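Local coordinates for iron-regulated outer membrane protein (Neisseria meningitidis, PDB 4B7O), which probably takes up iron across the outer membrane as a TonB-dependent transporter, at residues Gly210-Tyr218 and Tyr251-Phe259; Ala348-His356 and Ile389-Gly397. All blocks are in the same frame, centred on the assembly; numbering follows the deposited sequence.

Interaction 1: Gly210-Tyr218 and Tyr251-Phe259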
loop_
_atom_site.group_PDB
_atom_site.type_symbol
_atom_site.label_atom_id
_atom_site.label_comp_id
_atom_site.label_asym_id
_atom_site.label_seq_id
_atom_site.Cartn_x
_atom_site.Cartn_y
_atom_site.Cartn_z
ATOM N N GLY A 210 0.748 34.829 -7.194
ATOM C CA GLY A 210 0.137 34.958 -8.492
ATOM C C GLY A 210 -0.333 33.563 -8.827
ATOM O O GLY A 210 -1.032 32.952 -8.032
ATOM N N ASN A 211 0.081 33.010 -9.954
ATOM C CA ASN A 211 -0.421 31.686 -10.290
ATOM C C ASN A 211 0.586 30.630 -9.898
ATOM O O ASN A 211 0.523 29.484 -10.346
ATOM C CB ASN A 211 -0.703 31.573 -11.773
ATOM C CG ASN A 211 -0.716 32.923 -12.461
ATOM O OD1 ASN A 211 -1.438 33.116 -13.436
ATOM N ND2 ASN A 211 0.089 33.874 -11.947
ATOM N N PHE A 212 1.533 31.008 -9.067
ATOM C CA PHE A 212 2.502 30.024 -8.699
ATOM C C PHE A 212 2.341 29.575 -7.294
ATOM O O PHE A 212 1.983 30.352 -6.413
ATOM C CB PHE A 212 3.894 30.558 -8.861
ATOM C CG PHE A 212 4.604 29.991 -10.036
ATOM C CD1 PHE A 212 4.438 30.546 -11.299
ATOM C CD2 PHE A 212 5.447 28.908 -9.886
ATOM C CE1 PHE A 212 5.116 30.035 -12.396
ATOM C CE2 PHE A 212 6.122 28.373 -10.985
ATOM C CZ PHE A 212 5.971 28.940 -12.240
ATOM N N ASP A 213 2.652 28.312 -7.077
ATOM C CA ASP A 213 2.648 27.848 -5.694
ATOM C C ASP A 213 3.786 26.867 -5.463
ATOM O O ASP A 213 4.222 26.125 -6.365
ATOM C CB ASP A 213 1.274 27.255 -5.336
ATOM C CG ASP A 213 0.895 26.129 -6.262
ATOM O OD1 ASP A 213 0.400 26.366 -7.421
ATOM O OD2 ASP A 213 1.155 24.990 -5.830
ATOM N N GLY A 214 4.293 26.878 -4.262
ATOM C CA GLY A 214 5.412 25.993 -4.029
ATOM C C GLY A 214 5.515 25.529 -2.596
ATOM O O GLY A 214 5.042 26.191 -1.666
ATOM N N LEU A 215 6.153 24.389 -2.403
ATOM C CA LEU A 215 6.325 23.966 -1.067
ATOM C C LEU A 215 7.646 23.241 -0.897
ATOM O O LEU A 215 8.058 22.508 -1.776
ATOM C CB LEU A 215 5.093 23.143 -0.708
ATOM C CG LEU A 215 5.052 22.041 0.299
ATOM C CD1 LEU A 215 3.588 21.888 0.693
ATOM C CD2 LEU A 215 5.548 20.791 -0.359
ATOM N N PHE A 216 8.307 23.443 0.234
ATOM C CA PHE A 216 9.357 22.501 0.604
ATOM C C PHE A 216 9.142 21.938 2.003
ATOM O O PHE A 216 8.927 22.687 2.965
ATOM C CB PHE A 216 10.767 23.077 0.409
ATOM C CG PHE A 216 11.841 22.166 0.889
ATOM C CD1 PHE A 216 12.276 21.109 0.088
ATOM C CD2 PHE A 216 12.383 22.312 2.177
ATOM C CE1 PHE A 216 13.264 20.217 0.548
ATOM C CE2 PHE A 216 13.360 21.427 2.647
ATOM C CZ PHE A 216 13.809 20.382 1.834
ATOM N N SER A 217 9.219 20.626 2.119
ATOM C CA SER A 217 8.948 19.985 3.396
ATOM C C SER A 217 9.928 18.899 3.822
ATOM O O SER A 217 10.262 18.008 3.044
ATOM C CB SER A 217 7.574 19.379 3.384
ATOM O OG SER A 217 6.984 19.754 4.566
ATOM N N TYR A 218 10.322 18.951 5.092
ATOM C CA TYR A 218 11.261 18.026 5.647
ATOM C C TYR A 218 10.676 17.381 6.913
ATOM O O TYR A 218 10.085 18.076 7.743
ATOM C CB TYR A 218 12.545 18.786 6.018
ATOM C CG TYR A 218 13.534 17.879 6.699
ATOM C CD1 TYR A 218 14.227 16.888 5.968
ATOM C CD2 TYR A 218 13.757 17.966 8.067
ATOM C CE1 TYR A 218 15.119 16.026 6.588
ATOM C CE2 TYR A 218 14.667 17.111 8.693
ATOM C CZ TYR A 218 15.342 16.145 7.943
ATOM O OH TYR A 218 16.226 15.302 8.570
ATOM N N TYR A 251 11.534 14.099 2.664
ATOM C CA TYR A 251 11.296 15.463 2.268
ATOM C C TYR A 251 10.511 15.526 0.961
ATOM O O TYR A 251 10.418 14.553 0.222
ATOM C CB TYR A 251 12.595 16.252 2.261
ATOM C CG TYR A 251 13.440 16.003 1.084
ATOM C CD1 TYR A 251 13.233 16.725 -0.095
ATOM C CD2 TYR A 251 14.479 15.101 1.138
ATOM C CE1 TYR A 251 14.001 16.504 -1.203
ATOM C CE2 TYR A 251 15.272 14.892 0.047
ATOM C CZ TYR A 251 15.021 15.594 -1.126
ATOM O OH TYR A 251 15.780 15.371 -2.256
ATOM N N LEU A 252 9.891 16.662 0.714
ATOM C CA LEU A 252 9.094 16.842 -0.480
ATOM C C LEU A 252 9.368 18.229 -1.000
ATOM O O LEU A 252 9.256 19.208 -0.237
ATOM C CB LEU A 252 7.617 16.699 -0.141
ATOM C CG LEU A 252 6.586 17.001 -1.224
ATOM C CD1 LEU A 252 6.711 16.148 -2.487
ATOM C CD2 LEU A 252 5.204 16.838 -0.606
ATOM N N ALA A 253 9.752 18.320 -2.266
ATOM C CA ALA A 253 9.800 19.642 -2.905
ATOM C C ALA A 253 8.806 19.681 -4.079
ATOM O O ALA A 253 8.738 18.740 -4.922
ATOM C CB ALA A 253 11.194 19.985 -3.373
ATOM N N LYS A 254 8.009 20.738 -4.120
ATOM C CA LYS A 254 6.935 20.741 -5.079
ATOM C C LYS A 254 6.752 22.146 -5.642
ATOM O O LYS A 254 6.625 23.102 -4.869
ATOM C CB LYS A 254 5.664 20.254 -4.379
ATOM C CG LYS A 254 4.388 20.415 -5.154
ATOM C CD LYS A 254 3.210 19.714 -4.495
ATOM C CE LYS A 254 3.270 18.206 -4.688
ATOM N NZ LYS A 254 2.056 17.577 -4.089
ATOM N N ILE A 255 6.728 22.293 -6.973
ATOM C CA ILE A 255 6.353 23.606 -7.546
ATOM C C ILE A 255 5.195 23.470 -8.502
ATOM O O ILE A 255 5.056 22.484 -9.246
ATOM C CB ILE A 255 7.498 24.301 -8.305
ATOM C CG1 ILE A 255 8.502 23.278 -8.784
ATOM C CG2 ILE A 255 8.312 25.180 -7.404
ATOM C CD1 ILE A 255 8.393 22.958 -10.252
ATOM N N GLY A 256 4.351 24.478 -8.505
ATOM C CA GLY A 256 3.209 24.376 -9.350
ATOM C C GLY A 256 2.797 25.686 -9.927
ATOM O O GLY A 256 2.978 26.793 -9.344
ATOM N N THR A 257 2.174 25.561 -11.074
ATOM C CA THR A 257 1.676 26.753 -11.722
ATOM C C THR A 257 0.329 26.525 -12.355
ATOM O O THR A 257 0.009 25.437 -12.867
ATOM C CB THR A 257 2.725 27.382 -12.718
ATOM O OG1 THR A 257 2.119 28.419 -13.518
ATOM C CG2 THR A 257 3.396 26.307 -13.610
ATOM N N THR A 258 -0.464 27.576 -12.290
ATOM C CA THR A 258 -1.734 27.579 -12.982
ATOM C C THR A 258 -1.758 28.686 -13.966
ATOM O O THR A 258 -1.363 29.796 -13.662
ATOM C CB THR A 258 -2.887 27.823 -12.009
ATOM O OG1 THR A 258 -2.781 26.906 -10.913
ATOM C CG2 THR A 258 -4.210 27.610 -12.726
ATOM N N PHE A 259 -2.247 28.406 -15.152
ATOM C CA PHE A 259 -2.351 29.449 -16.159
ATOM C C PHE A 259 -3.551 29.181 -17.031
ATOM O O PHE A 259 -4.364 28.306 -16.737
ATOM C CB PHE A 259 -1.124 29.396 -17.036
ATOM C CG PHE A 259 -0.849 28.026 -17.623
ATOM C CD1 PHE A 259 -0.241 27.028 -16.840
ATOM C CD2 PHE A 259 -1.187 27.727 -18.947
ATOM C CE1 PHE A 259 -0.003 25.779 -17.353
ATOM C CE2 PHE A 259 -0.958 26.465 -19.468
ATOM C CZ PHE A 259 -0.359 25.501 -18.676
#
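Phe212 and Thr257 meet near one end of an antiparallel strand pair. Thr257 CB lies over the face of the Phe212 ring, 3.7 Å from the ring centroid, in a CH-pi contact. At chi1 170°, OG1 of Thr257 points opposite its own N, which leaves it 3.6 Å from Phe212 CE1. Farther along this face, Ala253 CB sits at the edge of the Phe216 ring, near its plane. Phe216 CE1 also touches Tyr251 CD1 at 3.6 Å, with the two ring planes inclined at 41°. Tyr251 CB in turn reaches the edge of the Tyr218 ring.

On the other face, Leu215 CD2 packs against Leu252 CD2 at 4.0 Å. Both leucines also touch Val172, in a loop. Lys254 adds its CB to Leu215 CD2, then its chain bends at chi3 and leads away from the neighbouring strand. Its NZ forms a salt bridge with Asp173 and hydrogen bonds with Thr171 and Val172. Asp213 OD1 forms a salt bridge with Arg265 of strand 264-276, beyond strand 246-259.

Between the two faces, a ladder of backbone hydrogen bonds joins the strands. Asp213 and Gly256 bond in both directions, with Asp213 N to Gly256 O at 2.7 Å. Leu215 and Lys254 do the same, with Leu215 N to Lys254 O at 2.8 Å. The N-to-C directions of the two short strand segments are 175° apart.

These are adjacent strands of the beta-barrel wall. One face is largely aromatic and aliphatic. The other, which looks into the barrel, mixes leucines with Asp213 and Lys254. The ladder satisfies backbone polar groups between the strands. Lys254 ties the wall to the end of the plug, and Asp213 links it to strand 264-276.

Interaction 2: Ala348-His356 and Ile389-Gly397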
loop_
_atom_site.group_PDB
_atom_site.type_symbol
_atom_site.label_atom_id
_atom_site.label_comp_id
_atom_site.label_asym_id
_atom_site.label_seq_id
_atom_site.Cartn_x
_atom_site.Cartn_y
_atom_site.Cartn_z
ATOM N N ALA A 348 21.128 -11.618 -0.593
ATOM C CA ALA A 348 21.858 -10.553 -1.314
ATOM C C ALA A 348 23.152 -11.022 -1.964
ATOM O O ALA A 348 23.864 -10.218 -2.608
ATOM C CB ALA A 348 22.147 -9.376 -0.384
ATOM N N GLY A 349 23.450 -12.315 -1.797
ATOM C CA GLY A 349 24.613 -12.903 -2.439
ATOM C C GLY A 349 25.828 -12.964 -1.530
ATOM O O GLY A 349 26.845 -13.525 -1.908
ATOM N N ASN A 350 25.708 -12.424 -0.314
ATOM C CA ASN A 350 26.832 -12.343 0.600
ATOM C C ASN A 350 27.859 -11.427 -0.036
ATOM O O ASN A 350 29.055 -11.673 0.050
ATOM C CB ASN A 350 27.482 -13.731 0.831
ATOM C CG ASN A 350 26.491 -14.782 1.279
ATOM O OD1 ASN A 350 26.023 -15.570 0.466
ATOM N ND2 ASN A 350 26.174 -14.812 2.570
ATOM N N VAL A 351 27.393 -10.403 -0.739
ATOM C CA VAL A 351 28.314 -9.359 -1.188
ATOM C C VAL A 351 29.070 -8.827 0.031
ATOM O O VAL A 351 28.479 -8.449 1.053
ATOM C CB VAL A 351 27.580 -8.218 -1.910
ATOM C CG1 VAL A 351 28.490 -7.023 -2.104
ATOM C CG2 VAL A 351 26.994 -8.705 -3.227
ATOM N N VAL A 352 30.391 -8.838 -0.058
ATOM C CA VAL A 352 31.202 -8.289 1.025
ATOM C C VAL A 352 31.204 -6.779 0.875
ATOM O O VAL A 352 31.453 -6.282 -0.210
ATOM C CB VAL A 352 32.650 -8.856 0.988
ATOM C CG1 VAL A 352 33.465 -8.364 2.206
ATOM C CG2 VAL A 352 32.608 -10.395 0.903
ATOM N N GLY A 353 30.907 -6.061 1.961
ATOM C CA GLY A 353 30.916 -4.579 1.975
ATOM C C GLY A 353 29.697 -4.014 1.266
ATOM O O GLY A 353 28.752 -4.756 0.989
ATOM N N PRO A 354 29.721 -2.708 0.938
ATOM C CA PRO A 354 28.520 -2.070 0.414
ATOM C C PRO A 354 27.822 -2.882 -0.696
ATOM O O PRO A 354 28.495 -3.425 -1.585
ATOM C CB PRO A 354 29.022 -0.705 -0.100
ATOM C CG PRO A 354 30.271 -0.423 0.652
ATOM C CD PRO A 354 30.867 -1.772 1.000
ATOM N N ASN A 355 26.491 -2.984 -0.608
ATOM C CA ASN A 355 25.673 -3.591 -1.660
ATOM C C ASN A 355 24.516 -2.667 -2.029
ATOM O O ASN A 355 23.776 -2.293 -1.151
ATOM C CB ASN A 355 25.139 -4.955 -1.208
ATOM C CG ASN A 355 24.573 -5.746 -2.358
ATOM O OD1 ASN A 355 24.857 -5.412 -3.509
ATOM N ND2 ASN A 355 23.784 -6.803 -2.072
ATOM N N HIS A 356 24.388 -2.296 -3.298
ATOM C CA HIS A 356 23.380 -1.357 -3.782
ATOM C C HIS A 356 22.467 -2.112 -4.666
ATOM O O HIS A 356 22.913 -2.818 -5.569
ATOM C CB HIS A 356 23.980 -0.226 -4.615
ATOM C CG HIS A 356 24.803 0.729 -3.815
ATOM N ND1 HIS A 356 26.027 0.388 -3.296
ATOM C CD2 HIS A 356 24.547 2.047 -3.401
ATOM C CE1 HIS A 356 26.525 1.442 -2.601
ATOM N NE2 HIS A 356 25.618 2.448 -2.650
ATOM N N ILE A 389 14.894 -3.659 -12.753
ATOM C CA ILE A 389 15.585 -4.042 -11.544
ATOM C C ILE A 389 17.087 -4.060 -11.929
ATOM O O ILE A 389 17.433 -4.648 -12.926
ATOM C CB ILE A 389 15.151 -5.454 -11.128
ATOM C CG1 ILE A 389 13.738 -5.488 -10.559
ATOM C CG2 ILE A 389 16.033 -6.024 -10.091
ATOM C CD1 ILE A 389 13.285 -6.816 -9.938
ATOM N N LYS A 390 17.959 -3.397 -11.155
ATOM C CA LYS A 390 19.411 -3.240 -11.467
ATOM C C LYS A 390 20.184 -3.523 -10.239
ATOM O O LYS A 390 20.299 -2.641 -9.392
ATOM C CB LYS A 390 19.740 -1.794 -11.852
ATOM C CG LYS A 390 18.628 -1.136 -12.636
ATOM C CD LYS A 390 18.787 0.367 -12.699
ATOM C CE LYS A 390 17.798 0.882 -13.709
ATOM N NZ LYS A 390 18.109 2.271 -14.093
ATOM N N PRO A 391 20.649 -4.763 -10.069
ATOM C CA PRO A 391 21.473 -5.119 -8.926
ATOM C C PRO A 391 22.933 -4.613 -9.104
ATOM O O PRO A 391 23.299 -4.173 -10.192
ATOM C CB PRO A 391 21.411 -6.630 -8.924
ATOM C CG PRO A 391 21.166 -7.009 -10.352
ATOM C CD PRO A 391 20.529 -5.859 -11.038
ATOM N N GLN A 392 23.755 -4.637 -8.053
ATOM C CA GLN A 392 25.107 -4.085 -8.153
ATOM C C GLN A 392 25.961 -4.832 -9.165
ATOM O O GLN A 392 26.664 -4.225 -9.974
ATOM C CB GLN A 392 25.774 -4.143 -6.792
ATOM C CG GLN A 392 27.108 -3.417 -6.707
ATOM C CD GLN A 392 27.379 -2.991 -5.281
ATOM O OE1 GLN A 392 26.856 -1.952 -4.830
ATOM N NE2 GLN A 392 28.178 -3.798 -4.545
ATOM N N ALA A 393 25.917 -6.161 -9.102
ATOM C CA ALA A 393 26.518 -6.997 -10.139
ATOM C C ALA A 393 25.839 -8.358 -10.104
ATOM O O ALA A 393 25.271 -8.745 -9.080
ATOM C CB ALA A 393 27.993 -7.149 -9.854
ATOM N N PHE A 394 25.886 -9.096 -11.197
ATOM C CA PHE A 394 25.404 -10.464 -11.163
ATOM C C PHE A 394 26.374 -11.459 -10.528
ATOM O O PHE A 394 27.563 -11.241 -10.566
ATOM C CB PHE A 394 24.972 -10.840 -12.557
ATOM C CG PHE A 394 23.850 -9.968 -13.058
ATOM C CD1 PHE A 394 22.506 -10.261 -12.709
ATOM C CD2 PHE A 394 24.108 -8.825 -13.805
ATOM C CE1 PHE A 394 21.467 -9.456 -13.134
ATOM C CE2 PHE A 394 23.046 -7.994 -14.233
ATOM C CZ PHE A 394 21.729 -8.309 -13.879
ATOM N N LEU A 395 25.862 -12.531 -9.921
ATOM C CA LEU A 395 26.673 -13.454 -9.149
ATOM C C LEU A 395 26.338 -14.919 -9.450
ATOM O O LEU A 395 26.627 -15.819 -8.659
ATOM C CB LEU A 395 26.577 -13.171 -7.659
ATOM C CG LEU A 395 26.989 -11.762 -7.178
ATOM C CD1 LEU A 395 26.326 -11.444 -5.835
ATOM C CD2 LEU A 395 28.501 -11.575 -7.065
ATOM N N ASN A 396 25.753 -15.179 -10.602
ATOM C CA ASN A 396 25.419 -16.566 -10.932
ATOM C C ASN A 396 26.640 -17.479 -10.895
ATOM O O ASN A 396 26.557 -18.627 -10.424
ATOM C CB ASN A 396 24.690 -16.696 -12.261
ATOM C CG ASN A 396 25.149 -15.690 -13.296
ATOM O OD1 ASN A 396 25.480 -14.563 -12.977
ATOM N ND2 ASN A 396 25.131 -16.089 -14.559
ATOM N N GLY A 397 27.785 -16.957 -11.341
ATOM C CA GLY A 397 29.050 -17.737 -11.338
ATOM C C GLY A 397 29.442 -18.296 -9.974
ATOM O O GLY A 397 30.108 -19.341 -9.896
#
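Gln392 points its side-chain amide at the start of strand 355-373, at Pro354 to His356. Its CG stands anti to the backbone N (chi1 -172°), and the extended chain beyond carries the amide across to these residues. NE2 donates to Pro354 O at 3.0 Å in a nearly straight bond (168°), with that oxygen close to the amide plane. OE1 takes two donors from one residue. His356 ND1 reaches it at 2.9 Å, nearly in line with the C=O bond. His356 N also comes to 2.9 Å from OE1, but from above the carbonyl plane. The imidazole and amide planes are 38° apart, and OE1 lies at the ring edge.

Asn355 OD1 faces Gln392 CB at 3.6 Å, its amide plane steeply turned against that of Gln392. Its ND2 is hydrogen-bonded to Asp342.

A smaller apolar contact lies beside this polar group. Val351 CG2 meets Leu395 CD1 at 3.8 Å, the two side chains crossing at about a right angle. Leu395 CD1 also lies near Gly349 CA.

The contact joins the bases of two loops at the open end of hairpin 355-373/376-391, probably on the extracellular side, where TonB-dependent transporters carry their long loops. Both ends of the glutamine amide are engaged, which would fix its rotation. The modelled bonding is consistent with a proton on His356 ND1.

How the interactions relate
From the N terminus, the chain first reaches 210-218. It continues through strand 212-223 and returns at 251-259, where interaction 1 closes a loop of 32 intervening residues, ten of them in strands. The chain then builds further wall strands before interaction 2 opens at 348-356. That contact closes at 389-397, after the hairpin of strands 355-373 and 376-391. The two loops follow in series and neither nest nor cross. Interaction 1 pairs neighbouring strands of the barrel wall, whereas interaction 2 joins the open end of that hairpin and the loops that flank it. Their centres lie 38 Å apart, and their nearest atoms are about 16 Å apart.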